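Local coordinates for mandelate racemase/muconate lactonizing protein (Alicyclobacillus acidocaldarius LAA1, PDB 3QLD) that is an enolase-superfamily protein pairing an enolase-like N-terminal domain with a TIM-barrel-type C-terminal domain, at residues 221-226 with 230-235. Sequence-based numbering, arbitrary orientation.
Sequences EQPLPE and FDLAKL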
# COMPACT_ATOMS: atom_id res chain seq x y z
N GLU A 221 -2.17 -21.64 -4.68
CA GLU A 221 -1.84 -20.22 -4.58
C GLU A 221 -2.94 -19.45 -3.83
O GLU A 221 -4.13 -19.69 -4.05
CB GLU A 221 -1.76 -19.68 -6.01
CG GLU A 221 -1.16 -18.26 -6.11
CD GLU A 221 -0.81 -17.93 -7.55
OE1 GLU A 221 -1.27 -18.64 -8.47
OE2 GLU A 221 -0.07 -16.98 -7.77
N GLN A 222 -2.52 -18.55 -2.93
CA GLN A 222 -3.45 -17.59 -2.24
C GLN A 222 -4.72 -18.24 -1.72
O GLN A 222 -5.83 -17.87 -2.08
CB GLN A 222 -3.73 -16.42 -3.21
CG GLN A 222 -2.47 -15.51 -3.49
CD GLN A 222 -1.99 -14.58 -2.35
OE1 GLN A 222 -0.79 -14.31 -2.22
NE2 GLN A 222 -2.91 -14.14 -1.48
N PRO A 223 -4.60 -19.26 -0.82
CA PRO A 223 -5.77 -19.97 -0.39
C PRO A 223 -6.72 -19.05 0.44
O PRO A 223 -7.92 -19.12 0.31
CB PRO A 223 -5.20 -21.08 0.51
CG PRO A 223 -3.88 -20.66 0.88
CD PRO A 223 -3.37 -19.90 -0.30
N LEU A 224 -6.13 -18.20 1.27
CA LEU A 224 -6.90 -17.40 2.24
C LEU A 224 -6.88 -15.91 1.82
O LEU A 224 -6.06 -15.49 1.01
CB LEU A 224 -6.32 -17.55 3.67
CG LEU A 224 -6.31 -18.99 4.27
CD1 LEU A 224 -5.68 -19.02 5.68
CD2 LEU A 224 -7.72 -19.67 4.22
N PRO A 225 -7.82 -15.12 2.38
CA PRO A 225 -7.72 -13.69 2.18
C PRO A 225 -6.46 -13.15 2.79
O PRO A 225 -5.84 -13.83 3.62
CB PRO A 225 -8.88 -13.15 3.00
CG PRO A 225 -9.83 -14.26 3.18
CD PRO A 225 -8.93 -15.47 3.31
N GLU A 226 -6.09 -11.92 2.44
CA GLU A 226 -4.97 -11.24 3.10
C GLU A 226 -5.43 -10.75 4.50
O GLU A 226 -5.16 -9.61 4.88
CB GLU A 226 -4.39 -10.09 2.20
CG GLU A 226 -3.92 -10.51 0.78
CD GLU A 226 -3.70 -9.32 -0.23
OE1 GLU A 226 -2.70 -8.57 -0.09
OE2 GLU A 226 -4.52 -9.14 -1.19
N PHE A 230 -1.44 -15.59 10.99
CA PHE A 230 -1.42 -16.80 11.78
C PHE A 230 -2.34 -17.87 11.27
O PHE A 230 -2.01 -19.03 11.40
CB PHE A 230 -1.59 -16.53 13.28
CG PHE A 230 -0.27 -16.38 13.94
CD1 PHE A 230 0.22 -15.13 14.26
CD2 PHE A 230 0.57 -17.49 14.10
CE1 PHE A 230 1.48 -14.99 14.82
CE2 PHE A 230 1.82 -17.39 14.67
CZ PHE A 230 2.29 -16.13 15.03
N ASP A 231 -3.47 -17.46 10.65
CA ASP A 231 -4.37 -18.42 9.97
C ASP A 231 -3.60 -19.08 8.84
O ASP A 231 -3.74 -20.29 8.61
CB ASP A 231 -5.64 -17.71 9.39
CG ASP A 231 -6.67 -17.27 10.54
OD1 ASP A 231 -6.50 -17.67 11.69
OD2 ASP A 231 -7.65 -16.58 10.24
N LEU A 232 -2.83 -18.29 8.11
CA LEU A 232 -2.02 -18.84 7.03
C LEU A 232 -0.94 -19.85 7.53
O LEU A 232 -0.69 -20.93 6.95
CB LEU A 232 -1.44 -17.72 6.22
CG LEU A 232 -0.85 -18.24 4.90
CD1 LEU A 232 -1.98 -18.89 4.00
CD2 LEU A 232 -0.23 -17.07 4.19
N ALA A 233 -0.24 -19.45 8.59
CA ALA A 233 0.80 -20.28 9.18
C ALA A 233 0.22 -21.60 9.62
O ALA A 233 0.82 -22.68 9.39
CB ALA A 233 1.45 -19.55 10.39
N LYS A 234 -0.94 -21.54 10.29
CA LYS A 234 -1.60 -22.77 10.71
C LYS A 234 -2.08 -23.61 9.54
O LYS A 234 -2.02 -24.81 9.60
CB LYS A 234 -2.80 -22.39 11.54
CG LYS A 234 -3.53 -23.51 12.19
CD LYS A 234 -4.76 -22.95 12.95
CE LYS A 234 -4.38 -22.56 14.37
NZ LYS A 234 -3.44 -21.42 14.45
N LEU A 235 -2.57 -22.96 8.48
CA LEU A 235 -3.00 -23.77 7.34
C LEU A 235 -1.80 -24.45 6.69
O LEU A 235 -1.85 -25.62 6.38
CB LEU A 235 -3.79 -22.89 6.34
CG LEU A 235 -4.16 -23.62 5.04
CD1 LEU A 235 -5.27 -24.67 5.31
CD2 LEU A 235 -4.67 -22.55 4.02
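L224 and P223 meet L232, L235 and D231 where the barrel strand 220-221 of this TIM-barrel-type domain runs through a loop into helix 229-238, a beta-alpha unit of the barrel. The side chains meet through carbon atoms alone, and the packing is tightest around one methyl group. CD2 of L235 lies 3.7 Å from CG of P223 and 3.9 Å from CG of L224, so a single branch packs against both the proline ring and the leucine fork. In L235, chi1 of 174° sets CG anti to the backbone N, and chi2 of 72° then turns CD2 onto P223 and L224. P223 also meets L232, whose side chain crosses it at about a right angle, CD1 coming 4.1 Å from CG of the ring. L209 of helix 206-211 touches both P223 and L235, and strand 243-245 supplies V243 against P223 and L245 against L232, placing this packing in the layer between barrel and helices.

The D231 side is looser. Here D231, partly exposed, contributes its CB, 3.9 Å from CD1 of L224, rather than its carboxylate. The second subunit covers neighbouring surface: E226, farther along the loop, forms salt bridges with R250 and with R102 of that subunit, while F230 and K234 pack on its R260. L224 spans the two regions: its CD1 reaches the backbone of the helix and rests 3.7 Å from O of D231, the same carbonyl oxygen that accepts the helical hydrogen bond from N of L235 at 2.9 Å.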